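Local coordinates for coenzyme F420-dependent N(5),N(10)-methenyltetrahydromethanopterin reductase-related protein (Desulfurobacterium thermolithotrophum DSM 11699, PDB 6HUZ) that binds the iron-guanylylpyridinol cofactor and, as a bacterial paralog of [Fe]-hydrogenase, uses tetrahydrofolate derivatives as substrates, at residues E22-E27 and T153-H158; E27-G32 and D58-K63; K80-A85 and P105-N110. All coordinates share one frame; numbering follows the deposited sequence.

Interaction 1 of 3, residues E22-E27 and T153-H158; sequences EKLGGE and TPQHKH
Gln155 reaches Leu24 through a chain that folds back at its second torsion (chi2 80°), after a first step that leaves CG opposite the carbonyl carbon and next to the backbone N. The bend lays the carboxamide against the backbone of Leu24, where NE2 donates to Leu24 O at 3.1 Å. The N-H points fairly straight at its acceptor (159°), and that oxygen lies almost in the amide plane of Gln155, although the donor stands tilted from the plane of the Leu24 carbonyl. Gln155 OE1 accepts nothing from Leu24 and lies 3.4 Å from Leu24 CB, while Leu24 CD2 packs against the amide carbon CD, and the two side chains cross at about a right angle. Exchanging this glutamine for an alanine is likely to leave Leu24 O without its amide donor and to bare one flank of the leucine.

Beyond this grip the surfaces meet closely. Thr153 CG2 sits 4.0 Å from Leu24 CB and also touches Gly25 O, while its OG1 is held by Ile150 O. Pro154 CD lies 3.6 Å from Gly25 C, and a beta carbon on Gly25 would collide with that ring atom; the backbone angles there call for glycine as well. Ser273 of the second subunit packs on both Leu24 and Gln155, and the side chain of Leu24 lies about 5 Å from bound 5,10-methenyltetrahydrofolate. Here the chain leaving helix 20-23 rests on a type I beta turn running from Thr153 to His156, and the two meet close to that ligand, beside the pocket residue Ile150, which Leu24 touches.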
ATOM      1  N   GLU A  22       3.791  32.017  -1.674  1.00 43.33           N
ATOM      2  CA  GLU A  22       2.994  31.852  -2.887  1.00 45.87           C
ATOM      3  C   GLU A  22       2.166  30.554  -2.928  1.00 51.37           C
ATOM      4  O   GLU A  22       0.971  30.595  -3.237  1.00 51.51           O
ATOM      5  CB  GLU A  22       3.928  31.871  -4.112  1.00 48.34           C
ATOM      6  CG  GLU A  22       3.262  32.262  -5.425  1.00 71.23           C
ATOM      7  CD  GLU A  22       2.367  31.220  -6.074  1.00115.11           C
ATOM      8  OE1 GLU A  22       1.218  31.566  -6.431  1.00123.74           O
ATOM      9  OE2 GLU A  22       2.812  30.060  -6.228  1.00116.65           O
ATOM     10  N   LYS A  23       2.817  29.408  -2.642  1.00 42.04           N
ATOM     11  CA  LYS A  23       2.199  28.097  -2.688  1.00 40.59           C
ATOM     12  C   LYS A  23       1.253  27.811  -1.539  1.00 44.62           C
ATOM     13  O   LYS A  23       0.264  27.109  -1.737  1.00 45.92           O
ATOM     14  CB  LYS A  23       3.282  26.999  -2.713  1.00 40.93           C
ATOM     15  CG  LYS A  23       4.302  27.132  -3.849  1.00 43.46           C
ATOM     16  CD  LYS A  23       4.004  26.213  -4.987  1.00 46.53           C
ATOM     17  CE  LYS A  23       5.207  26.025  -5.870  1.00 59.97           C
ATOM     18  NZ  LYS A  23       4.816  25.857  -7.288  1.00 75.00           N
ATOM     19  N   LEU A  24       1.556  28.296  -0.343  1.00 39.88           N
ATOM     20  CA  LEU A  24       0.698  28.018   0.806  1.00 38.49           C
ATOM     21  C   LEU A  24       0.135  29.258   1.495  1.00 44.85           C
ATOM     22  O   LEU A  24      -1.075  29.312   1.727  1.00 44.16           O
ATOM     23  CB  LEU A  24       1.452  27.143   1.793  1.00 37.12           C
ATOM     24  CG  LEU A  24       1.852  25.762   1.241  1.00 36.32           C
ATOM     25  CD1 LEU A  24       3.009  25.189   2.021  1.00 36.07           C
ATOM     26  CD2 LEU A  24       0.664  24.774   1.252  1.00 32.04           C
ATOM     27  N   GLY A  25       0.987  30.234   1.816  1.00 44.96           N
ATOM     28  CA  GLY A  25       0.546  31.467   2.468  1.00 43.28           C
ATOM     29  C   GLY A  25       1.414  31.929   3.617  1.00 44.42           C
ATOM     30  O   GLY A  25       2.469  31.349   3.880  1.00 44.89           O
ATOM     31  N   GLY A  26       0.957  32.972   4.302  1.00 39.54           N
ATOM     32  CA  GLY A  26       1.663  33.552   5.443  1.00 39.68           C
ATOM     33  C   GLY A  26       2.952  34.242   5.035  1.00 46.55           C
ATOM     34  O   GLY A  26       3.169  34.498   3.854  1.00 42.70           O
ATOM     35  N   GLU A  27       3.816  34.557   6.015  1.00 46.39           N
ATOM     36  CA  GLU A  27       5.099  35.229   5.788  1.00 44.88           C
ATOM     37  C   GLU A  27       6.182  34.625   6.615  1.00 49.55           C
ATOM     38  O   GLU A  27       5.886  34.131   7.702  1.00 49.02           O
ATOM     39  CB  GLU A  27       5.029  36.664   6.316  1.00 48.06           C
ATOM     40  CG  GLU A  27       4.103  37.557   5.560  1.00 61.74           C
ATOM     41  CD  GLU A  27       4.209  38.972   6.074  1.00 65.09           C
ATOM     42  OE1 GLU A  27       4.786  39.811   5.349  1.00 65.04           O
ATOM     43  OE2 GLU A  27       3.728  39.240   7.200  1.00 59.11           O
ATOM     44  N   THR A 153       2.197  29.072   8.038  1.00 39.52           N
ATOM     45  CA  THR A 153       1.285  29.077   6.903  1.00 39.69           C
ATOM     46  C   THR A 153      -0.154  28.949   7.476  1.00 39.32           C
ATOM     47  O   THR A 153      -0.349  28.380   8.553  1.00 32.17           O
ATOM     48  CB  THR A 153       1.603  27.920   5.966  1.00 36.40           C
ATOM     49  OG1 THR A 153       1.427  26.696   6.684  1.00 35.96           O
ATOM     50  CG2 THR A 153       3.026  27.997   5.398  1.00 33.06           C
ATOM     51  N   PRO A 154      -1.180  29.465   6.792  1.00 40.29           N
ATOM     52  CA  PRO A 154      -2.546  29.310   7.328  1.00 40.39           C
ATOM     53  C   PRO A 154      -2.983  27.839   7.457  1.00 39.64           C
ATOM     54  O   PRO A 154      -3.891  27.556   8.236  1.00 38.87           O
ATOM     55  CB  PRO A 154      -3.413  30.038   6.305  1.00 43.59           C
ATOM     56  CG  PRO A 154      -2.587  30.091   5.051  1.00 48.24           C
ATOM     57  CD  PRO A 154      -1.173  30.182   5.501  1.00 43.45           C
ATOM     58  N   GLN A 155      -2.357  26.909   6.701  1.00 33.41           N
ATOM     59  CA  GLN A 155      -2.712  25.476   6.742  1.00 33.24           C
ATOM     60  C   GLN A 155      -2.301  24.855   8.074  1.00 38.65           C
ATOM     61  O   GLN A 155      -2.885  23.855   8.480  1.00 34.82           O
ATOM     62  CB  GLN A 155      -1.999  24.670   5.603  1.00 31.17           C
ATOM     63  CG  GLN A 155      -2.503  24.978   4.194  1.00 34.44           C
ATOM     64  CD  GLN A 155      -1.940  26.254   3.589  1.00 44.64           C
ATOM     65  OE1 GLN A 155      -1.038  26.915   4.135  1.00 41.35           O
ATOM     66  NE2 GLN A 155      -2.460  26.642   2.435  1.00 37.13           N
ATOM     67  N   HIS A 156      -1.277  25.416   8.751  1.00 35.20           N
ATOM     68  CA  HIS A 156      -0.858  24.826  10.017  1.00 31.90           C
ATOM     69  C   HIS A 156      -1.899  25.147  11.105  1.00 32.71           C
ATOM     70  O   HIS A 156      -1.866  26.224  11.710  1.00 36.02           O
ATOM     71  CB  HIS A 156       0.545  25.305  10.409  1.00 33.26           C
ATOM     72  CG  HIS A 156       0.961  24.774  11.740  1.00 35.57           C
ATOM     73  ND1 HIS A 156       1.503  25.596  12.704  1.00 36.62           N
ATOM     74  CD2 HIS A 156       0.839  23.521  12.244  1.00 33.98           C
ATOM     75  CE1 HIS A 156       1.740  24.821  13.749  1.00 35.83           C
ATOM     76  NE2 HIS A 156       1.329  23.564  13.526  1.00 34.48           N
ATOM     77  N   LYS A 157      -2.850  24.210  11.342  1.00 30.78           N
ATOM     78  CA  LYS A 157      -3.891  24.428  12.341  1.00 31.68           C
ATOM     79  C   LYS A 157      -3.957  23.267  13.273  1.00 28.38           C
ATOM     80  O   LYS A 157      -4.994  23.013  13.841  1.00 30.82           O
ATOM     81  CB  LYS A 157      -5.245  24.607  11.648  1.00 33.83           C
ATOM     82  CG  LYS A 157      -5.177  25.542  10.446  1.00 45.49           C
ATOM     83  CD  LYS A 157      -6.497  26.238  10.142  1.00 44.59           C
ATOM     84  CE  LYS A 157      -6.900  26.095   8.696  1.00 57.87           C
ATOM     85  NZ  LYS A 157      -7.604  27.313   8.211  1.00 78.15           N
ATOM     86  N   HIS A 158      -2.862  22.534  13.444  1.00 26.33           N
ATOM     87  CA  HIS A 158      -2.954  21.333  14.283  1.00 24.80           C
ATOM     88  C   HIS A 158      -1.582  20.794  14.516  1.00 27.04           C
ATOM     89  O   HIS A 158      -0.621  21.250  13.903  1.00 29.09           O
ATOM     90  CB  HIS A 158      -3.701  20.223  13.413  1.00 27.24           C
ATOM     91  CG  HIS A 158      -3.117  20.183  12.024  1.00 29.52           C
ATOM     92  ND1 HIS A 158      -3.635  20.966  11.002  1.00 32.55           N
ATOM     93  CD2 HIS A 158      -2.003  19.564  11.574  1.00 30.55           C
ATOM     94  CE1 HIS A 158      -2.844  20.765   9.957  1.00 31.49           C
ATOM     95  NE2 HIS A 158      -1.844  19.937  10.257  1.00 31.13           N
TER

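Interaction 2 of 3, residues E27-G32 and D58-K63; sequences EPPYGG and DEIRKK
Pro29, Ile60 and Lys63 bury most of the surface in this small contact between a proline-rich loop and helix 58-66. Pro29, which follows a cis peptide bond, offers its ring to the helix: Ile60 CG2 meets Pro29 CB at 3.8 Å and Pro29 CG at 4.0 Å. With CB of Ile60 already pointing to the loop, the rotamer that sets CG2 anti to the backbone N presents this methyl to Pro29; the two side chains slide past one another in opposite directions. Phe8 also touches Pro29, tying the loop to the region just beyond strand 2-6.

One helical turn after Ile60, Lys63 stretches fully extended along the loop. Its NZ comes within 3.6 Å of Pro28 O and 4.3 Å of Pro29 CD, and Glu27 OE2 stands 4.4 Å away, too far for a salt bridge. The neighbouring helix residues turn their charges to other partners, Arg61 to Asp54 and Glu65 and Lys62 to Asp66. The chemistry is therefore that of an apolar touch flanked by a longer-range attraction: Pro29 and Ile60 form the only apolar side-chain pair, the extended Lys63 covers about as much of the loop, and its ammonium group probably gains some electrostatic benefit from the carboxylate and the carbonyl.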
ATOM      1  N   GLU A  27       3.816  34.557   6.015  1.00 46.39           N
ATOM      2  CA  GLU A  27       5.099  35.229   5.788  1.00 44.88           C
ATOM      3  C   GLU A  27       6.182  34.625   6.615  1.00 49.55           C
ATOM      4  O   GLU A  27       5.886  34.131   7.702  1.00 49.02           O
ATOM      5  CB  GLU A  27       5.029  36.664   6.316  1.00 48.06           C
ATOM      6  CG  GLU A  27       4.103  37.557   5.560  1.00 61.74           C
ATOM      7  CD  GLU A  27       4.209  38.972   6.074  1.00 65.09           C
ATOM      8  OE1 GLU A  27       4.786  39.811   5.349  1.00 65.04           O
ATOM      9  OE2 GLU A  27       3.728  39.240   7.200  1.00 59.11           O
ATOM     10  N   PRO A  28       7.463  34.752   6.193  1.00 48.75           N
ATOM     11  CA  PRO A  28       8.543  34.230   7.032  1.00 45.87           C
ATOM     12  C   PRO A  28       8.528  34.988   8.355  1.00 46.29           C
ATOM     13  O   PRO A  28       7.975  36.095   8.436  1.00 48.12           O
ATOM     14  CB  PRO A  28       9.815  34.464   6.196  1.00 46.19           C
ATOM     15  CG  PRO A  28       9.452  35.499   5.227  1.00 53.75           C
ATOM     16  CD  PRO A  28       7.984  35.356   4.956  1.00 50.10           C
ATOM     17  N   PRO A  29       9.084  34.408   9.425  1.00 42.55           N
ATOM     18  CA  PRO A  29       9.792  33.125   9.495  1.00 40.79           C
ATOM     19  C   PRO A  29       8.866  31.918   9.641  1.00 43.66           C
ATOM     20  O   PRO A  29       7.877  31.961  10.366  1.00 43.99           O
ATOM     21  CB  PRO A  29      10.690  33.314  10.710  1.00 44.13           C
ATOM     22  CG  PRO A  29       9.828  34.132  11.644  1.00 49.94           C
ATOM     23  CD  PRO A  29       9.098  35.100  10.731  1.00 46.26           C
ATOM     24  N   TYR A  30       9.212  30.841   8.946  1.00 38.45           N
ATOM     25  CA  TYR A  30       8.463  29.595   8.949  1.00 39.28           C
ATOM     26  C   TYR A  30       9.241  28.540   9.723  1.00 41.69           C
ATOM     27  O   TYR A  30      10.455  28.666   9.885  1.00 40.15           O
ATOM     28  CB  TYR A  30       8.308  29.102   7.503  1.00 39.29           C
ATOM     29  CG  TYR A  30       7.437  29.986   6.635  1.00 40.41           C
ATOM     30  CD1 TYR A  30       6.056  30.019   6.804  1.00 41.47           C
ATOM     31  CD2 TYR A  30       7.981  30.719   5.586  1.00 40.55           C
ATOM     32  CE1 TYR A  30       5.244  30.774   5.966  1.00 44.83           C
ATOM     33  CE2 TYR A  30       7.183  31.504   4.760  1.00 41.67           C
ATOM     34  CZ  TYR A  30       5.810  31.519   4.943  1.00 48.52           C
ATOM     35  OH  TYR A  30       5.014  32.282   4.110  1.00 41.54           O
ATOM     36  N   GLY A  31       8.540  27.506  10.171  1.00 39.17           N
ATOM     37  CA  GLY A  31       9.156  26.395  10.888  1.00 36.92           C
ATOM     38  C   GLY A  31       9.222  26.545  12.392  1.00 39.06           C
ATOM     39  O   GLY A  31       8.281  27.033  13.004  1.00 32.97           O
ATOM     40  N   GLY A  32      10.326  26.104  12.980  1.00 36.81           N
ATOM     41  CA  GLY A  32      10.543  26.138  14.422  1.00 39.07           C
ATOM     42  C   GLY A  32      10.348  27.511  15.015  1.00 40.67           C
ATOM     43  O   GLY A  32       9.778  27.651  16.096  1.00 37.22           O
ATOM     44  N   ASP A  58      18.318  40.724  10.900  1.00 56.12           N
ATOM     45  CA  ASP A  58      17.938  41.430  12.126  1.00 58.61           C
ATOM     46  C   ASP A  58      16.435  41.692  12.272  1.00 60.65           C
ATOM     47  O   ASP A  58      15.905  41.533  13.363  1.00 58.20           O
ATOM     48  CB  ASP A  58      18.732  42.737  12.254  1.00 64.83           C
ATOM     49  CG  ASP A  58      20.222  42.520  12.088  1.00100.22           C
ATOM     50  OD1 ASP A  58      20.900  42.260  13.105  1.00104.47           O
ATOM     51  OD2 ASP A  58      20.709  42.597  10.937  1.00117.32           O
ATOM     52  N   GLU A  59      15.761  42.079  11.190  1.00 60.47           N
ATOM     53  CA  GLU A  59      14.329  42.360  11.202  1.00 62.16           C
ATOM     54  C   GLU A  59      13.510  41.116  11.602  1.00 61.44           C
ATOM     55  O   GLU A  59      12.558  41.215  12.383  1.00 60.82           O
ATOM     56  CB  GLU A  59      13.909  42.878   9.820  1.00 65.77           C
ATOM     57  CG  GLU A  59      12.481  43.388   9.745  1.00 90.07           C
ATOM     58  CD  GLU A  59      12.205  44.377   8.627  1.00136.86           C
ATOM     59  OE1 GLU A  59      13.136  44.678   7.843  1.00140.80           O
ATOM     60  OE2 GLU A  59      11.051  44.854   8.538  1.00140.55           O
ATOM     61  N   ILE A  60      13.889  39.946  11.078  1.00 54.62           N
ATOM     62  CA  ILE A  60      13.211  38.700  11.396  1.00 53.25           C
ATOM     63  C   ILE A  60      13.552  38.302  12.821  1.00 54.65           C
ATOM     64  O   ILE A  60      12.670  37.885  13.563  1.00 54.01           O
ATOM     65  CB  ILE A  60      13.590  37.621  10.367  1.00 54.96           C
ATOM     66  CG1 ILE A  60      12.906  37.937   9.030  1.00 57.59           C
ATOM     67  CG2 ILE A  60      13.194  36.229  10.858  1.00 53.31           C
ATOM     68  CD1 ILE A  60      13.532  37.252   7.818  1.00 57.57           C
ATOM     69  N   ARG A  61      14.822  38.436  13.208  1.00 49.25           N
ATOM     70  CA  ARG A  61      15.235  38.100  14.570  1.00 52.27           C
ATOM     71  C   ARG A  61      14.470  38.963  15.588  1.00 56.70           C
ATOM     72  O   ARG A  61      13.955  38.433  16.581  1.00 54.02           O
ATOM     73  CB  ARG A  61      16.750  38.295  14.723  1.00 61.45           C
ATOM     74  CG  ARG A  61      17.313  37.738  16.016  1.00 75.32           C
ATOM     75  CD  ARG A  61      18.772  38.111  16.242  1.00 83.64           C
ATOM     76  NE  ARG A  61      19.193  37.731  17.594  1.00 90.33           N
ATOM     77  CZ  ARG A  61      20.378  37.217  17.914  1.00100.04           C
ATOM     78  NH1 ARG A  61      20.651  36.898  19.176  1.00 82.96           N
ATOM     79  NH2 ARG A  61      21.303  37.019  16.979  1.00 84.27           N
ATOM     80  N   LYS A  62      14.382  40.288  15.329  1.00 56.31           N
ATOM     81  CA  LYS A  62      13.686  41.238  16.202  1.00 57.19           C
ATOM     82  C   LYS A  62      12.217  40.855  16.365  1.00 60.35           C
ATOM     83  O   LYS A  62      11.669  40.981  17.465  1.00 58.11           O
ATOM     84  CB  LYS A  62      13.780  42.665  15.638  1.00 60.07           C
ATOM     85  CG  LYS A  62      12.806  43.649  16.300  1.00 76.80           C
ATOM     86  CD  LYS A  62      13.164  45.105  16.009  1.00 91.77           C
ATOM     87  CE  LYS A  62      12.496  46.074  16.964  1.00 98.92           C
ATOM     88  NZ  LYS A  62      11.030  46.174  16.726  1.00105.08           N
ATOM     89  N   LYS A  63      11.577  40.420  15.269  1.00 53.14           N
ATOM     90  CA  LYS A  63      10.164  40.018  15.295  1.00 53.29           C
ATOM     91  C   LYS A  63       9.981  38.808  16.232  1.00 54.81           C
ATOM     92  O   LYS A  63       9.012  38.748  16.995  1.00 55.15           O
ATOM     93  CB  LYS A  63       9.709  39.694  13.858  1.00 58.08           C
ATOM     94  CG  LYS A  63       8.247  39.286  13.723  1.00 85.12           C
ATOM     95  CD  LYS A  63       7.891  38.944  12.278  1.00 97.44           C
ATOM     96  CE  LYS A  63       6.456  38.495  12.141  1.00117.58           C
ATOM     97  NZ  LYS A  63       6.110  38.154  10.734  1.00125.34           N
TER

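Interaction 3 of 3, residues K80-A85 and P105-N110; sequences KEAEVA and PYLVEN
Leu107 and Val108 press against the segment leading into strand 84-87, in the Rossmann-like parallel sheet where this strand lies beside 112-115. The intervening helix 95-103 makes the beta-alpha-beta crossover between them, and the contact sets the run into strand 84-87 against the loop that leads from helix 95-103 to strand 112-115.

The tight, buried part is apolar. Leu107 reaches inward with one branch: CD2 lies 3.9 Å from Ala82 CB and 4.0 Å from Ala85 CB, touching both small methyl groups, and the side chain also touches Ile113. Val108 spreads its two methyls over the backbone of the facing segment. CG1, opposite the carbonyl carbon (chi1 -52°), approaches Lys80 O to 3.3 Å, whereas CG2 sits 3.5 Å from Ala82 O. This last oxygen is buried by the contact and has no polar partner in the model, and Val108 CG2 is among the atoms that cover it.

The exposed side is broad but polar at its ends. The bent chain of Lys80 runs alongside Tyr106, the two pointing the same way, with CE 3.6 Å from CD1 of the ring in an oblique approach; its ammonium group is engaged by Glu77 instead. The fit is looser at Glu83, which touches Val108 lightly through CG while its carboxylate turns to Lys179 and to the backbone N of Arg2. At the far end the segments are joined through solvent: a single water donates to Glu83 O at 2.9 Å and to Asn110 O at 3.1 Å.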
ATOM      1  N   LYS A  80      18.410  22.984  30.055  1.00 53.22           N
ATOM      2  CA  LYS A  80      18.387  23.139  31.517  1.00 53.44           C
ATOM      3  C   LYS A  80      17.017  23.297  32.187  1.00 55.79           C
ATOM      4  O   LYS A  80      16.783  22.625  33.204  1.00 55.94           O
ATOM      5  CB  LYS A  80      19.309  24.274  31.966  1.00 58.77           C
ATOM      6  CG  LYS A  80      20.760  24.147  31.483  1.00 78.37           C
ATOM      7  CD  LYS A  80      21.657  23.370  32.431  1.00 81.48           C
ATOM      8  CE  LYS A  80      23.071  23.319  31.908  1.00 69.42           C
ATOM      9  NZ  LYS A  80      24.091  23.496  32.976  1.00 78.93           N
ATOM     10  N   GLU A  81      16.112  24.155  31.686  1.00 52.07           N
ATOM     11  CA  GLU A  81      14.796  24.250  32.368  1.00 52.53           C
ATOM     12  C   GLU A  81      13.648  23.738  31.462  1.00 56.48           C
ATOM     13  O   GLU A  81      12.476  23.917  31.783  1.00 56.34           O
ATOM     14  CB  GLU A  81      14.469  25.679  32.832  1.00 55.78           C
ATOM     15  CG  GLU A  81      15.650  26.499  33.299  1.00 65.63           C
ATOM     16  CD  GLU A  81      15.289  27.962  33.421  1.00109.37           C
ATOM     17  OE1 GLU A  81      15.010  28.410  34.555  1.00126.21           O
ATOM     18  OE2 GLU A  81      15.274  28.660  32.379  1.00107.25           O
ATOM     19  N   ALA A  82      13.987  23.111  30.342  1.00 48.29           N
ATOM     20  CA  ALA A  82      13.019  22.639  29.381  1.00 47.32           C
ATOM     21  C   ALA A  82      12.121  21.465  29.834  1.00 52.72           C
ATOM     22  O   ALA A  82      12.622  20.379  30.126  1.00 53.76           O
ATOM     23  CB  ALA A  82      13.742  22.277  28.093  1.00 45.64           C
ATOM     24  N   GLU A  83      10.792  21.690  29.879  1.00 47.58           N
ATOM     25  CA  GLU A  83       9.819  20.640  30.228  1.00 47.26           C
ATOM     26  C   GLU A  83       9.455  19.912  28.934  1.00 44.85           C
ATOM     27  O   GLU A  83       9.065  18.743  28.953  1.00 43.64           O
ATOM     28  CB  GLU A  83       8.526  21.232  30.774  1.00 49.10           C
ATOM     29  CG  GLU A  83       8.608  21.800  32.164  1.00 57.62           C
ATOM     30  CD  GLU A  83       7.299  22.493  32.444  1.00 60.14           C
ATOM     31  OE1 GLU A  83       7.295  23.740  32.540  1.00 55.84           O
ATOM     32  OE2 GLU A  83       6.269  21.787  32.528  1.00 49.61           O
ATOM     33  N   VAL A  84       9.529  20.635  27.811  1.00 40.95           N
ATOM     34  CA  VAL A  84       9.242  20.100  26.477  1.00 39.34           C
ATOM     35  C   VAL A  84      10.420  20.547  25.581  1.00 40.29           C
ATOM     36  O   VAL A  84      10.749  21.731  25.544  1.00 40.55           O
ATOM     37  CB  VAL A  84       7.909  20.612  25.884  1.00 40.85           C
ATOM     38  CG1 VAL A  84       7.770  20.162  24.423  1.00 42.04           C
ATOM     39  CG2 VAL A  84       6.715  20.140  26.703  1.00 39.34           C
ATOM     40  N   ALA A  85      11.032  19.608  24.871  1.00 37.55           N
ATOM     41  CA  ALA A  85      12.130  19.885  23.952  1.00 42.04           C
ATOM     42  C   ALA A  85      11.622  19.427  22.585  1.00 42.56           C
ATOM     43  O   ALA A  85      11.336  18.243  22.408  1.00 41.11           O
ATOM     44  CB  ALA A  85      13.383  19.114  24.359  1.00 44.31           C
ATOM     45  N   PRO A 105      21.049  14.546  29.425  1.00 53.33           N
ATOM     46  CA  PRO A 105      21.335  14.632  30.868  1.00 55.31           C
ATOM     47  C   PRO A 105      20.922  15.935  31.546  1.00 54.28           C
ATOM     48  O   PRO A 105      20.948  16.001  32.776  1.00 57.44           O
ATOM     49  CB  PRO A 105      22.868  14.479  30.957  1.00 59.05           C
ATOM     50  CG  PRO A 105      23.387  14.583  29.571  1.00 62.60           C
ATOM     51  CD  PRO A 105      22.264  14.704  28.599  1.00 55.39           C
ATOM     52  N   TYR A 106      20.572  16.968  30.762  1.00 47.88           N
ATOM     53  CA  TYR A 106      20.222  18.286  31.298  1.00 49.77           C
ATOM     54  C   TYR A 106      18.737  18.608  31.386  1.00 52.93           C
ATOM     55  O   TYR A 106      18.391  19.547  32.082  1.00 51.98           O
ATOM     56  CB  TYR A 106      20.895  19.343  30.434  1.00 50.61           C
ATOM     57  CG  TYR A 106      22.397  19.178  30.364  1.00 53.41           C
ATOM     58  CD1 TYR A 106      23.222  19.759  31.319  1.00 59.43           C
ATOM     59  CD2 TYR A 106      22.994  18.453  29.337  1.00 54.16           C
ATOM     60  CE1 TYR A 106      24.605  19.630  31.255  1.00 60.42           C
ATOM     61  CE2 TYR A 106      24.381  18.321  29.259  1.00 57.00           C
ATOM     62  CZ  TYR A 106      25.183  18.915  30.225  1.00 63.55           C
ATOM     63  OH  TYR A 106      26.557  18.820  30.196  1.00 57.59           O
ATOM     64  N   LEU A 107      17.863  17.867  30.680  1.00 47.71           N
ATOM     65  CA  LEU A 107      16.428  18.148  30.709  1.00 43.60           C
ATOM     66  C   LEU A 107      15.891  17.971  32.122  1.00 49.47           C
ATOM     67  O   LEU A 107      16.431  17.169  32.878  1.00 48.44           O
ATOM     68  CB  LEU A 107      15.677  17.265  29.684  1.00 40.25           C
ATOM     69  CG  LEU A 107      16.047  17.532  28.222  1.00 43.58           C
ATOM     70  CD1 LEU A 107      15.571  16.380  27.285  1.00 39.47           C
ATOM     71  CD2 LEU A 107      15.529  18.879  27.751  1.00 44.40           C
ATOM     72  N   VAL A 108      14.851  18.731  32.495  1.00 48.16           N
ATOM     73  CA  VAL A 108      14.285  18.640  33.842  1.00 48.83           C
ATOM     74  C   VAL A 108      13.646  17.297  34.061  1.00 47.84           C
ATOM     75  O   VAL A 108      13.276  16.625  33.091  1.00 46.41           O
ATOM     76  CB  VAL A 108      13.278  19.776  34.177  1.00 54.30           C
ATOM     77  CG1 VAL A 108      13.873  21.149  33.889  1.00 56.00           C
ATOM     78  CG2 VAL A 108      11.942  19.593  33.461  1.00 52.86           C
ATOM     79  N   GLU A 109      13.497  16.891  35.322  1.00 43.37           N
ATOM     80  CA  GLU A 109      12.865  15.601  35.587  1.00 44.50           C
ATOM     81  C   GLU A 109      11.474  15.555  34.911  1.00 47.15           C
ATOM     82  O   GLU A 109      10.755  16.552  34.921  1.00 46.90           O
ATOM     83  CB  GLU A 109      12.776  15.340  37.097  1.00 47.16           C
ATOM     84  CG  GLU A 109      12.384  13.911  37.450  1.00 52.62           C
ATOM     85  CD  GLU A 109      13.515  12.898  37.437  1.00 72.80           C
ATOM     86  OE1 GLU A 109      14.682  13.304  37.226  1.00 70.24           O
ATOM     87  OE2 GLU A 109      13.233  11.693  37.641  1.00 64.03           O
ATOM     88  N   ASN A 110      11.128  14.398  34.299  1.00 44.55           N
ATOM     89  CA  ASN A 110       9.872  14.131  33.586  1.00 43.43           C
ATOM     90  C   ASN A 110       9.706  14.961  32.306  1.00 43.23           C
ATOM     91  O   ASN A 110       8.593  15.098  31.819  1.00 41.27           O
ATOM     92  CB  ASN A 110       8.666  14.285  34.507  1.00 43.81           C
ATOM     93  CG  ASN A 110       8.772  13.448  35.761  1.00 57.01           C
ATOM     94  OD1 ASN A 110       9.022  12.237  35.720  1.00 47.17           O
ATOM     95  ND2 ASN A 110       8.585  14.071  36.912  1.00 57.32           N
TER
HETATM   96  O   HOH W   1       7.054  17.495  30.615  1.00 37.38           O

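In the fold
Interactions 1 and 2 are neighbours, their centres 14 Å apart, and share Glu27. They also touch through Tyr30, whose OH probably hydrogen-bonds to Gly25 O and whose ring packs on Thr153, so the loop between helices 20-23 and 32-41 is held at successive points. Interaction 3 lies apart, its centre about 30 Å from that of interaction 1 and 26 Å from that of interaction 2, beside strands 84-87 and 112-115 of the six-stranded parallel sheet. Along the chain, interaction 1 encloses the other two, which follow in series. Interaction 1 lies nearest a bound ligand; side chains of 2 and 3 come to about 10 Å of the iron cofactor, 2 from a loop and 3 at the sheet.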